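Local coordinates for Mypaa.01249.c (Mycobacterium paratuberculosis, PDB 3RD5), which probably acts as an oxidoreductase of the short-chain dehydrogenase/reductase family, though its substrate and exact reaction are not established, at residues V31-L36 against V43-R48; L69-L74 against N92-M97; S75-F80 against H119-N124; V134-S139 against L174-L179; I147-L152 against W278-Q283. All coordinates share one frame; numbering follows the deposited sequence. Where two conformers were deposited one is given.

Interaction 1: residues V31-L36 against V43-R48; sequences VTAREL and VIMAVR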
# COMPACT_ATOMS: atom_id res chain seq x y z
N VAL A 31 -5.16 -6.17 -11.75
CA VAL A 31 -4.19 -6.03 -12.83
C VAL A 31 -2.76 -6.20 -12.31
O VAL A 31 -1.91 -6.82 -12.93
CB VAL A 31 -4.35 -4.72 -13.61
CG1 VAL A 31 -3.21 -4.55 -14.66
CG2 VAL A 31 -5.74 -4.65 -14.29
N THR A 32 -2.49 -5.64 -11.11
CA THR A 32 -1.17 -5.76 -10.54
C THR A 32 -0.83 -7.26 -10.34
O THR A 32 0.25 -7.72 -10.72
CB THR A 32 -1.07 -5.01 -9.21
OG1 THR A 32 -1.45 -3.62 -9.40
CG2 THR A 32 0.34 -5.04 -8.67
N ALA A 33 -1.78 -8.01 -9.78
CA ALA A 33 -1.62 -9.45 -9.60
C ALA A 33 -1.46 -10.18 -10.91
O ALA A 33 -0.56 -11.03 -11.06
CB ALA A 33 -2.82 -10.02 -8.83
N ARG A 34 -2.33 -9.85 -11.87
CA ARG A 34 -2.34 -10.50 -13.19
C ARG A 34 -0.97 -10.38 -13.86
O ARG A 34 -0.44 -11.36 -14.41
CB ARG A 34 -3.46 -9.91 -14.07
CG ARG A 34 -3.62 -10.55 -15.42
CD ARG A 34 -4.54 -9.71 -16.31
NE ARG A 34 -3.85 -8.51 -16.82
CZ ARG A 34 -4.44 -7.39 -17.26
NH1 ARG A 34 -5.77 -7.24 -17.23
NH2 ARG A 34 -3.69 -6.43 -17.75
N GLU A 35 -0.41 -9.16 -13.88
CA GLU A 35 0.84 -8.94 -14.61
C GLU A 35 2.02 -9.61 -13.91
O GLU A 35 2.90 -10.17 -14.56
CB GLU A 35 1.11 -7.45 -14.79
CG GLU A 35 0.08 -6.72 -15.65
CD GLU A 35 0.15 -7.06 -17.14
OE1 GLU A 35 1.14 -7.61 -17.61
OE2 GLU A 35 -0.80 -6.68 -17.87
N LEU A 36 2.06 -9.57 -12.58
CA LEU A 36 3.14 -10.27 -11.89
C LEU A 36 3.05 -11.80 -12.06
O LEU A 36 4.07 -12.50 -12.27
CB LEU A 36 3.16 -9.90 -10.40
CG LEU A 36 3.51 -8.45 -10.17
CD1 LEU A 36 3.21 -8.06 -8.71
CD2 LEU A 36 5.01 -8.21 -10.51
N VAL A 43 1.75 -15.25 -6.48
CA VAL A 43 1.03 -14.10 -5.92
C VAL A 43 0.04 -14.56 -4.87
O VAL A 43 -0.69 -15.55 -5.10
CB VAL A 43 0.27 -13.30 -7.00
CG1 VAL A 43 -0.48 -12.12 -6.38
CG2 VAL A 43 1.23 -12.81 -8.10
N ILE A 44 0.06 -13.93 -3.71
CA ILE A 44 -0.91 -14.15 -2.64
C ILE A 44 -1.76 -12.89 -2.55
O ILE A 44 -1.26 -11.83 -2.13
CB ILE A 44 -0.23 -14.45 -1.31
CG1 ILE A 44 0.63 -15.71 -1.42
CG2 ILE A 44 -1.26 -14.57 -0.18
CD1 ILE A 44 1.60 -15.89 -0.25
N MET A 45 -3.01 -12.97 -3.01
CA MET A 45 -3.95 -11.87 -2.95
C MET A 45 -4.71 -11.98 -1.65
O MET A 45 -5.39 -12.98 -1.40
CB MET A 45 -4.93 -11.91 -4.12
CG MET A 45 -6.06 -10.93 -4.03
SD MET A 45 -5.45 -9.29 -4.24
CE MET A 45 -4.25 -9.80 -5.53
N ALA A 46 -4.64 -10.93 -0.84
CA ALA A 46 -5.19 -10.92 0.52
C ALA A 46 -6.37 -9.96 0.54
O ALA A 46 -6.18 -8.74 0.41
CB ALA A 46 -4.10 -10.52 1.49
N VAL A 47 -7.59 -10.51 0.65
CA VAL A 47 -8.83 -9.77 0.43
C VAL A 47 -9.90 -10.13 1.45
O VAL A 47 -9.87 -11.22 2.02
CB VAL A 47 -9.39 -10.02 -0.98
CG1 VAL A 47 -8.39 -9.52 -2.02
CG2 VAL A 47 -9.76 -11.52 -1.24
N ARG A 48 -10.86 -9.23 1.65
CA ARG A 48 -11.96 -9.45 2.59
C ARG A 48 -12.93 -10.48 2.04
O ARG A 48 -13.37 -11.39 2.76
CB ARG A 48 -12.70 -8.13 2.84
CG ARG A 48 -13.77 -8.15 3.95
CD ARG A 48 -14.57 -6.83 3.96
NE ARG A 48 -15.24 -6.52 5.22
CZ ARG A 48 -14.86 -5.57 6.09
NH1 ARG A 48 -13.80 -4.82 5.86
NH2 ARG A 48 -15.56 -5.39 7.20
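V43 has CG1 anti to its own backbone N (chi1 179°), and CG2 then lies anti to the carbonyl carbon. The two methyls are thereby spread against helix 27-38, one toward the side chain of A33, the other toward its carbonyl and L36. CG1 of V43 faces the methyl CB of A33 at 4.0 Å. CG2 of V43 lies 3.9 Å from the carbonyl O of A33 and also reaches CB of L36, at 4.2 Å. M45 comes in differently. Its CG is also anti to the backbone N, but the chain then bends at chi2 (69°) and again at chi3. In this conformer the bends carry the terminal methyl CE back to CB of A33, at 3.6 Å. A second conformer of M45 was deposited, so this touch is less certain than those of V43.

The contact belongs to the beta-alpha-beta unit formed by strand 18-22, helix 27-38 and strand 42-47. This is the opening unit of the Rossmann fold. Helix and strand run almost antiparallel here, at 168°, with their axes 9.3 Å apart. I21 of strand 18-22 packs on A33, V43 and M45 alike, so three elements meet around the small alanine. No hydrogen bond crosses between the two segments. The helix is held to this part of the sheet by buried methyl packing, and a methyl of V43 comes close to the helix backbone at the small A33.

Interaction 2: residues L69-L74 against N92-M97; sequences LDLQDL and NNAGIM
The carboxamide of Q72 meets I96 through its nitrogen: NE2 lies 3.9 Å from the methyl CD1 of I96, a van der Waals touch and not a hydrogen bond. The two side chains approach from opposite directions, and the extended chain of Q72 spans the distance. The carboxylate of D70 is a second flat group here. Backbone N of Q72 donates to OD1 of D70 at 3.0 Å, from above the carboxylate plane and 52° out of it. This closes an Asx turn, inside a type I beta turn that runs from D70 to D73. R48 forms a salt bridge with the same OD1.

The segment N92-M97 begins with Asn-Asn-Ala-Gly, the NNAG motif of classical short-chain dehydrogenases, at the end of strand 87-92. The turn after strand 63-68 packs against it. CD1 of L71 touches CB of A94 at 3.6 Å, and this is the only apolar side-chain pair between the segments. T22 binds the motif from elsewhere in the sheet: its OG1 pairs with N of A94, and its carbonyl O with ND2 of N93. H119 of helix 110-126 touches both L71 and N92.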
# COMPACT_ATOMS: atom_id res chain seq x y z
N LEU A 69 -8.18 -11.65 4.35
CA LEU A 69 -7.60 -10.57 5.14
C LEU A 69 -8.66 -9.48 5.24
O LEU A 69 -9.13 -8.96 4.21
CB LEU A 69 -6.35 -10.01 4.49
CG LEU A 69 -5.79 -8.69 5.04
CD1 LEU A 69 -5.36 -8.94 6.49
CD2 LEU A 69 -4.64 -8.18 4.17
N ASP A 70 -8.97 -9.05 6.47
CA ASP A 70 -9.79 -7.88 6.72
C ASP A 70 -8.94 -6.80 7.38
O ASP A 70 -8.66 -6.88 8.58
CB ASP A 70 -10.97 -8.24 7.63
CG ASP A 70 -11.92 -7.09 7.86
OD1 ASP A 70 -11.68 -5.99 7.34
OD2 ASP A 70 -12.95 -7.31 8.60
N LEU A 71 -8.49 -5.83 6.60
CA LEU A 71 -7.66 -4.74 7.10
C LEU A 71 -8.34 -3.88 8.15
O LEU A 71 -7.66 -3.16 8.84
CB LEU A 71 -7.17 -3.84 5.96
CG LEU A 71 -6.08 -4.47 5.06
CD1 LEU A 71 -6.02 -3.64 3.75
CD2 LEU A 71 -4.71 -4.41 5.80
N GLN A 72 -9.67 -3.98 8.28
CA GLN A 72 -10.45 -3.30 9.32
C GLN A 72 -10.59 -4.09 10.60
O GLN A 72 -11.43 -3.76 11.45
CB GLN A 72 -11.84 -2.90 8.81
CG GLN A 72 -11.76 -2.02 7.56
CD GLN A 72 -13.08 -1.38 7.14
OE1 GLN A 72 -14.02 -1.24 7.94
NE2 GLN A 72 -13.11 -0.89 5.90
N ASP A 73 -9.78 -5.12 10.76
CA ASP A 73 -9.83 -6.00 11.97
C ASP A 73 -8.40 -6.47 12.25
O ASP A 73 -7.88 -7.32 11.56
CB ASP A 73 -10.81 -7.15 11.70
CG ASP A 73 -10.94 -8.13 12.84
OD1 ASP A 73 -10.12 -8.11 13.78
OD2 ASP A 73 -11.91 -8.95 12.81
N LEU A 74 -7.75 -5.85 13.23
CA LEU A 74 -6.37 -6.21 13.51
C LEU A 74 -6.17 -7.68 13.84
O LEU A 74 -5.09 -8.24 13.59
CB LEU A 74 -5.76 -5.29 14.58
CG LEU A 74 -5.57 -3.84 14.19
CD1 LEU A 74 -5.16 -3.02 15.44
CD2 LEU A 74 -4.49 -3.71 13.11
N ASN A 92 1.13 -3.02 -0.51
CA ASN A 92 0.04 -2.47 0.30
C ASN A 92 -0.83 -1.63 -0.65
O ASN A 92 -0.68 -0.41 -0.78
CB ASN A 92 0.58 -1.64 1.47
CG ASN A 92 1.37 -2.45 2.46
OD1 ASN A 92 1.02 -3.60 2.75
ND2 ASN A 92 2.42 -1.82 3.04
N ASN A 93 -1.70 -2.31 -1.38
CA ASN A 93 -2.53 -1.75 -2.44
C ASN A 93 -3.96 -1.45 -2.09
O ASN A 93 -4.56 -0.52 -2.66
CB ASN A 93 -2.47 -2.74 -3.66
CG ASN A 93 -3.58 -2.54 -4.65
OD1 ASN A 93 -3.45 -1.77 -5.62
ND2 ASN A 93 -4.70 -3.23 -4.44
N ALA A 94 -4.56 -2.23 -1.19
CA ALA A 94 -5.97 -2.09 -0.89
C ALA A 94 -6.27 -0.70 -0.37
O ALA A 94 -5.54 -0.16 0.44
CB ALA A 94 -6.41 -3.10 0.19
N GLY A 95 -7.40 -0.14 -0.76
CA GLY A 95 -7.82 1.14 -0.20
C GLY A 95 -9.31 1.34 -0.36
O GLY A 95 -9.96 0.74 -1.24
N ILE A 96 -9.84 2.17 0.51
CA ILE A 96 -11.16 2.74 0.34
C ILE A 96 -11.00 4.26 0.22
O ILE A 96 -10.06 4.84 0.74
CB ILE A 96 -12.13 2.34 1.48
CG1 ILE A 96 -11.64 2.78 2.83
CG2 ILE A 96 -12.37 0.80 1.45
CD1 ILE A 96 -12.67 2.53 3.98
N MET A 97 -11.96 4.92 -0.40
CA MET A 97 -11.80 6.29 -0.84
C MET A 97 -13.08 7.13 -0.71
O MET A 97 -14.07 6.88 -1.41
CB MET A 97 -11.29 6.36 -2.32
CG MET A 97 -11.02 7.76 -2.80
SD MET A 97 -10.24 7.83 -4.46
CE MET A 97 -11.62 7.35 -5.52

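Interaction 3: residues S75-F80 against H119-N124; sequences SSVRRF and HFALTN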
# COMPACT_ATOMS: atom_id res chain seq x y z
N SER A 75 -7.18 -8.35 14.41
CA SER A 75 -7.05 -9.79 14.65
C SER A 75 -6.96 -10.60 13.37
O SER A 75 -6.22 -11.58 13.31
CB SER A 75 -8.17 -10.32 15.55
OG SER A 75 -9.45 -10.41 14.90
N SER A 76 -7.67 -10.15 12.34
CA SER A 76 -7.58 -10.74 11.03
C SER A 76 -6.22 -10.46 10.36
O SER A 76 -5.64 -11.36 9.75
CB SER A 76 -8.67 -10.13 10.13
OG SER A 76 -8.59 -10.71 8.83
N VAL A 77 -5.72 -9.24 10.49
CA VAL A 77 -4.38 -8.91 10.01
C VAL A 77 -3.35 -9.89 10.60
O VAL A 77 -2.50 -10.40 9.89
CB VAL A 77 -4.00 -7.44 10.31
CG1 VAL A 77 -2.50 -7.11 9.91
CG2 VAL A 77 -4.98 -6.48 9.60
N ARG A 78 -3.43 -10.10 11.91
CA ARG A 78 -2.49 -10.99 12.62
C ARG A 78 -2.59 -12.43 12.15
O ARG A 78 -1.56 -13.08 11.91
CB ARG A 78 -2.72 -10.90 14.13
CG ARG A 78 -2.26 -9.60 14.73
CD ARG A 78 -2.27 -9.62 16.27
NE ARG A 78 -1.35 -8.60 16.74
CZ ARG A 78 -0.05 -8.78 16.93
NH1 ARG A 78 0.54 -9.97 16.77
NH2 ARG A 78 0.67 -7.76 17.33
N ARG A 79 -3.80 -12.93 12.00
CA ARG A 79 -4.02 -14.31 11.54
C ARG A 79 -3.46 -14.48 10.11
O ARG A 79 -2.78 -15.48 9.81
CB ARG A 79 -5.51 -14.63 11.61
CG ARG A 79 -6.02 -14.95 13.00
CD ARG A 79 -7.43 -15.58 12.96
NE ARG A 79 -8.40 -14.79 12.20
CZ ARG A 79 -9.13 -13.78 12.66
NH1 ARG A 79 -9.02 -13.38 13.93
NH2 ARG A 79 -9.98 -13.16 11.86
N PHE A 80 -3.72 -13.51 9.25
CA PHE A 80 -3.22 -13.56 7.88
C PHE A 80 -1.69 -13.55 7.86
O PHE A 80 -1.04 -14.38 7.22
CB PHE A 80 -3.77 -12.43 7.02
CG PHE A 80 -3.05 -12.31 5.71
CD1 PHE A 80 -3.34 -13.20 4.67
CD2 PHE A 80 -2.02 -11.41 5.52
CE1 PHE A 80 -2.61 -13.17 3.48
CE2 PHE A 80 -1.28 -11.40 4.34
CZ PHE A 80 -1.59 -12.29 3.32
N HIS A 119 -2.37 -1.68 7.17
CA HIS A 119 -1.12 -1.87 6.43
C HIS A 119 0.13 -1.73 7.30
O HIS A 119 1.11 -2.46 7.15
CB HIS A 119 -1.05 -0.95 5.22
CG HIS A 119 -1.88 -1.42 4.05
ND1 HIS A 119 -2.65 -0.55 3.30
CD2 HIS A 119 -1.96 -2.63 3.45
CE1 HIS A 119 -3.20 -1.24 2.30
NE2 HIS A 119 -2.83 -2.52 2.39
N PHE A 120 0.08 -0.78 8.24
CA PHE A 120 1.16 -0.59 9.20
C PHE A 120 1.37 -1.86 10.02
O PHE A 120 2.51 -2.35 10.16
CB PHE A 120 0.79 0.59 10.11
CG PHE A 120 1.82 0.91 11.16
CD1 PHE A 120 2.84 1.79 10.88
CD2 PHE A 120 1.80 0.31 12.41
CE1 PHE A 120 3.82 2.09 11.82
CE2 PHE A 120 2.78 0.61 13.36
CZ PHE A 120 3.79 1.48 13.07
N ALA A 121 0.29 -2.40 10.57
CA ALA A 121 0.37 -3.62 11.34
C ALA A 121 0.83 -4.78 10.50
O ALA A 121 1.73 -5.55 10.89
CB ALA A 121 -1.02 -3.91 11.95
N LEU A 122 0.26 -4.91 9.31
CA LEU A 122 0.63 -6.01 8.40
C LEU A 122 2.13 -5.99 8.11
O LEU A 122 2.82 -7.04 8.11
CB LEU A 122 -0.16 -5.94 7.10
CG LEU A 122 0.15 -7.00 6.06
CD1 LEU A 122 -0.19 -8.41 6.61
CD2 LEU A 122 -0.60 -6.69 4.75
N THR A 123 2.63 -4.80 7.77
CA THR A 123 4.04 -4.65 7.39
C THR A 123 4.97 -5.00 8.56
O THR A 123 5.93 -5.78 8.40
CB THR A 123 4.33 -3.24 6.87
OG1 THR A 123 3.47 -2.95 5.76
CG2 THR A 123 5.81 -3.13 6.43
N ASN A 124 4.66 -4.51 9.76
CA ASN A 124 5.53 -4.83 10.89
C ASN A 124 5.52 -6.33 11.18
O ASN A 124 6.55 -6.88 11.59
CB ASN A 124 5.09 -4.08 12.16
CG ASN A 124 5.58 -2.68 12.20
OD1 ASN A 124 6.66 -2.36 11.67
ND2 ASN A 124 4.79 -1.80 12.88
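Helices 74-82 and 110-126 are neighbours in one helical layer of the Rossmann fold, and V77, F80, A121 and L122 are where they touch. V77 carries most of its side. Its CG1, anti to the backbone N (chi1 175°), presses on the backbone of the other helix, 3.6 Å from N of L122. The same methyl lies 3.8 Å from CB of L122 and 4.1 Å from CB of A121. It therefore sits between two successive residues.

The second touch is at a ring. CD1 of L122 meets F80 at the ring edge, close to the ring plane, with CD2 of F80 3.7 Å away. The short helical segments run the same way, inclined by only 26°, with their axes 9.5 Å apart. This near-parallel course follows from the fold, in which both helices lead from one parallel strand to the next. Beneath them, F80 packs on V20, and L122 on T22 and L90, so the same side chains also cover the sheet.

The side chain of T123 starts away from this interface. Its OG1 donates to the carbonyl O of H119 at 2.8 Å, tilted 33° from the carbonyl plane. The backbone N of T123 reaches the same oxygen from the opposite face, at 2.9 Å. ND2 of N92 pairs with OG1 of T123, and NE2 of H119 with OG1 of T22.

Interaction 4: residues V134-S139 against L174-L179; sequences VVTVSS and LFTSEL
Strand 134-137 and helix 174-179 run nearly antiparallel, at 160°, and their axes pass 9.4 Å apart. T136 and T176 are closest in the backbone, with their CA atoms 7.1 Å apart. V134 and T136 face the helix, while V135 and V137 face the other side of the sheet. The helix belongs to the beta-alpha-beta crossover of a Rossmann fold: it leads from strand 133-137 to the adjacent parallel strand 191-195.

T136 has OG1 anti to its carbonyl carbon (chi1 -59°), which directs the hydroxyl at the helix. There it lies at the edge of the F175 ring, in the ring plane, 3.6 Å from CE2 of F175. The two side chains cross at about a right angle. One water joins the threonines. It is 2.8 Å from OG1 of T136 and donates to OG1 of T176 at 2.9 Å. ND2 of N92 also bonds OG1 of T136, and OG1 of T176 pairs with the carbonyl O of its own helix at N172. Further along, CG2 of V134 packs on CD2 of L179 at 4.2 Å.

No direct hydrogen bond joins the segments. The water bridges two hydroxyls that each have a further partner in the protein, so both polar groups in this buried contact are satisfied.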
# COMPACT_ATOMS: atom_id res chain seq x y z
N VAL A 134 8.89 -3.39 0.34
CA VAL A 134 7.50 -3.00 0.60
C VAL A 134 7.16 -1.87 -0.36
O VAL A 134 7.89 -0.89 -0.42
CB VAL A 134 7.32 -2.53 2.04
CG1 VAL A 134 5.86 -2.11 2.29
CG2 VAL A 134 7.79 -3.61 3.07
N VAL A 135 6.06 -1.99 -1.08
CA VAL A 135 5.53 -0.92 -1.95
C VAL A 135 4.18 -0.53 -1.39
O VAL A 135 3.27 -1.38 -1.33
CB VAL A 135 5.34 -1.39 -3.41
CG1 VAL A 135 4.77 -0.27 -4.27
CG2 VAL A 135 6.69 -1.87 -3.99
N THR A 136 4.02 0.76 -1.03
CA THR A 136 2.72 1.26 -0.52
C THR A 136 2.11 2.19 -1.54
O THR A 136 2.80 3.11 -2.02
CB THR A 136 2.94 1.93 0.85
OG1 THR A 136 3.50 0.97 1.76
CG2 THR A 136 1.61 2.41 1.44
N VAL A 137 0.84 1.98 -1.86
CA VAL A 137 0.15 2.77 -2.87
C VAL A 137 -0.49 3.98 -2.19
O VAL A 137 -1.28 3.82 -1.25
CB VAL A 137 -0.84 1.92 -3.70
CG1 VAL A 137 -1.40 2.77 -4.86
CG2 VAL A 137 -0.14 0.64 -4.26
N SER A 138 -0.17 5.19 -2.68
CA SER A 138 -0.74 6.44 -2.23
C SER A 138 -1.57 7.10 -3.33
O SER A 138 -2.18 6.41 -4.16
CB SER A 138 0.40 7.30 -1.68
OG SER A 138 -0.07 8.54 -1.12
N SER A 139 -1.66 8.43 -3.34
CA SER A 139 -2.52 9.15 -4.25
C SER A 139 -2.10 10.61 -4.34
O SER A 139 -1.57 11.15 -3.35
CB SER A 139 -3.95 9.12 -3.71
OG SER A 139 -4.85 9.97 -4.42
N LEU A 174 4.36 9.16 4.62
CA LEU A 174 5.13 9.32 5.86
C LEU A 174 5.55 7.95 6.40
O LEU A 174 6.64 7.80 6.97
CB LEU A 174 4.30 10.09 6.86
CG LEU A 174 4.04 11.56 6.55
CD1 LEU A 174 2.98 12.12 7.50
CD2 LEU A 174 5.33 12.41 6.63
N PHE A 175 4.67 6.96 6.26
CA PHE A 175 4.97 5.54 6.59
C PHE A 175 6.19 5.06 5.82
O PHE A 175 7.14 4.48 6.37
CB PHE A 175 3.75 4.68 6.27
CG PHE A 175 4.01 3.22 6.37
CD1 PHE A 175 4.21 2.58 7.56
CD2 PHE A 175 3.98 2.47 5.21
CE1 PHE A 175 4.43 1.21 7.61
CE2 PHE A 175 4.14 1.11 5.26
CZ PHE A 175 4.39 0.49 6.47
N THR A 176 6.15 5.28 4.51
CA THR A 176 7.24 4.85 3.63
C THR A 176 8.58 5.50 4.00
O THR A 176 9.61 4.81 4.10
CB THR A 176 6.88 5.17 2.20
OG1 THR A 176 5.70 4.45 1.80
CG2 THR A 176 8.05 4.81 1.19
N SER A 177 8.58 6.80 4.25
CA SER A 177 9.82 7.52 4.62
C SER A 177 10.39 7.02 5.94
O SER A 177 11.59 6.77 6.05
CB SER A 177 9.56 9.01 4.72
OG SER A 177 9.23 9.56 3.46
N GLU A 178 9.53 6.88 6.95
CA GLU A 178 10.01 6.46 8.26
C GLU A 178 10.41 4.99 8.25
O GLU A 178 11.41 4.63 8.86
CB GLU A 178 9.00 6.77 9.36
CG GLU A 178 9.37 6.32 10.76
CD GLU A 178 10.52 7.01 11.41
OE1 GLU A 178 11.08 7.96 10.85
OE2 GLU A 178 10.84 6.56 12.56
N LEU A 179 9.68 4.16 7.52
CA LEU A 179 10.06 2.74 7.39
C LEU A 179 11.46 2.67 6.75
O LEU A 179 12.34 1.94 7.23
CB LEU A 179 9.05 1.97 6.53
CG LEU A 179 9.39 0.51 6.27
CD1 LEU A 179 9.66 -0.31 7.55
CD2 LEU A 179 8.27 -0.15 5.47
O HOH W 1 6.18 1.64 1.61

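Interaction 5: residues I147-L152 against W278-Q283; sequences INLEDL and WALSEQ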
# COMPACT_ATOMS: atom_id res chain seq x y z
N ILE A 147 -1.78 15.38 8.86
CA ILE A 147 -1.86 14.44 9.99
C ILE A 147 -2.29 15.18 11.24
O ILE A 147 -1.68 16.18 11.61
CB ILE A 147 -0.52 13.78 10.28
CG1 ILE A 147 0.02 13.05 9.06
CG2 ILE A 147 -0.66 12.82 11.49
CD1 ILE A 147 -0.92 12.00 8.43
N ASN A 148 -3.39 14.73 11.84
CA ASN A 148 -3.87 15.25 13.13
C ASN A 148 -3.52 14.25 14.22
O ASN A 148 -4.18 13.23 14.39
CB ASN A 148 -5.38 15.50 13.03
CG ASN A 148 -5.90 16.29 14.17
OD1 ASN A 148 -5.53 16.02 15.34
ND2 ASN A 148 -6.75 17.29 13.86
N LEU A 149 -2.39 14.47 14.92
CA LEU A 149 -1.91 13.50 15.90
C LEU A 149 -2.83 13.39 17.12
O LEU A 149 -2.91 12.32 17.71
CB LEU A 149 -0.50 13.88 16.40
CG LEU A 149 0.62 13.80 15.37
CD1 LEU A 149 1.89 14.46 15.97
CD2 LEU A 149 0.88 12.33 14.95
N GLU A 150 -3.51 14.47 17.46
CA GLU A 150 -4.40 14.49 18.64
C GLU A 150 -5.73 13.82 18.36
O GLU A 150 -6.37 13.35 19.31
CB GLU A 150 -4.65 15.95 19.07
CG GLU A 150 -3.40 16.68 19.56
CD GLU A 150 -2.35 17.04 18.47
OE1 GLU A 150 -2.70 17.21 17.24
OE2 GLU A 150 -1.12 17.14 18.84
N ASP A 151 -6.13 13.75 17.10
CA ASP A 151 -7.46 13.23 16.76
C ASP A 151 -7.40 12.58 15.37
O ASP A 151 -8.13 12.93 14.43
CB ASP A 151 -8.55 14.30 16.84
CG ASP A 151 -9.94 13.74 16.74
OD1 ASP A 151 -10.12 12.51 16.90
OD2 ASP A 151 -10.84 14.58 16.49
N LEU A 152 -6.53 11.59 15.25
CA LEU A 152 -6.32 10.89 13.97
C LEU A 152 -7.60 10.24 13.46
O LEU A 152 -7.82 10.16 12.23
CB LEU A 152 -5.24 9.82 14.15
CG LEU A 152 -4.69 9.23 12.85
CD1 LEU A 152 -3.68 10.15 12.15
CD2 LEU A 152 -4.03 7.83 13.17
N TRP A 278 4.61 7.42 13.32
CA TRP A 278 5.01 6.05 13.58
C TRP A 278 4.74 5.64 15.01
O TRP A 278 4.18 4.56 15.29
CB TRP A 278 6.49 5.87 13.23
CG TRP A 278 6.90 4.43 13.23
CD1 TRP A 278 7.15 3.64 14.32
CD2 TRP A 278 7.01 3.56 12.08
NE1 TRP A 278 7.38 2.35 13.92
CE2 TRP A 278 7.31 2.28 12.56
CE3 TRP A 278 6.90 3.75 10.69
CZ2 TRP A 278 7.44 1.17 11.69
CZ3 TRP A 278 7.02 2.68 9.85
CH2 TRP A 278 7.32 1.41 10.35
N ALA A 279 5.08 6.52 15.96
CA ALA A 279 4.85 6.24 17.37
C ALA A 279 3.36 6.08 17.67
O ALA A 279 2.94 5.14 18.35
CB ALA A 279 5.45 7.37 18.26
N LEU A 280 2.55 7.01 17.17
CA LEU A 280 1.10 6.91 17.34
C LEU A 280 0.57 5.60 16.73
O LEU A 280 -0.29 4.94 17.33
CB LEU A 280 0.43 8.12 16.72
CG LEU A 280 -1.09 8.11 16.62
CD1 LEU A 280 -1.80 7.87 17.93
CD2 LEU A 280 -1.57 9.38 15.91
N SER A 281 1.10 5.23 15.57
CA SER A 281 0.64 4.04 14.87
C SER A 281 0.98 2.74 15.63
O SER A 281 0.19 1.77 15.66
CB SER A 281 1.18 3.99 13.44
OG SER A 281 0.71 5.14 12.71
N GLU A 282 2.16 2.71 16.25
CA GLU A 282 2.54 1.58 17.09
C GLU A 282 1.57 1.48 18.27
O GLU A 282 1.13 0.39 18.64
CB GLU A 282 4.00 1.71 17.62
CG GLU A 282 5.08 1.51 16.57
CD GLU A 282 6.46 1.20 17.12
OE1 GLU A 282 6.66 1.35 18.35
OE2 GLU A 282 7.34 0.81 16.32
N GLN A 283 1.23 2.60 18.88
CA GLN A 283 0.33 2.58 20.03
C GLN A 283 -1.08 2.12 19.63
O GLN A 283 -1.68 1.34 20.34
CB GLN A 283 0.27 3.94 20.72
CG GLN A 283 1.58 4.34 21.32
CD GLN A 283 1.59 5.79 21.71
OE1 GLN A 283 0.55 6.44 21.75
NE2 GLN A 283 2.77 6.32 21.96
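The C-terminal helix 271-285 packs beside the Rossmann core and covers the long loop between strand 133-137 and helix 161-185. L149 and L152 of that loop meet L280 of the helix.

No hydrogen bond crosses the segments; the contact is van der Waals packing, mostly between leucine side chains. L280 has CG anti to its backbone N (chi1 172°), which turns the isobutyl group to the loop, and its CD2 does the touching. This methyl lies 4.0 Å from CD2 of L149 and also 4.0 Å from CD2 of L152. It is 3.7 Å from the carbonyl O of L149 as well. The side chains of L152 and L280 run alongside in opposing senses, whereas L149 lies aslant to L280. M273 and A276 of the same helix pack on L149, and L284 on L152.

The polar bonds lie within each segment or go to other parts of the chain. The loop is tied to helix 161-185 by Q167, which bonds N of N148 and O of L152. On the helix, W278 forms a cation-pi contact with R182. Its NE1 donates to OE2 of E282, one turn on, at 2.9 Å. OE2 lies close to the indole plane, but the N-H arrives from above the carboxylate plane, 41° out of it.

Overall arrangement
Interactions 1 and 4 pack a helix on a strand, and interaction 3 a helix on a helix; all three are buried. Interaction 2 joins two loops and interaction 5 a loop to the last helix; both are partly buried. Interaction 1 lies on one face of the sheet, 3 and 4 on the other, where F120 and T123 pack on F175. Interaction 2 is central: N92 pairs with strand 133-137 of interaction 4, and it also touches 1 and 3. Interaction 5 is outermost, about 30 Å from interaction 1 between centres, yet W278 packs on F120, F175 and E178. Interactions 3 and 4 both use a phenylalanine edge, met by a methyl and a hydroxyl respectively; 4 adds a water.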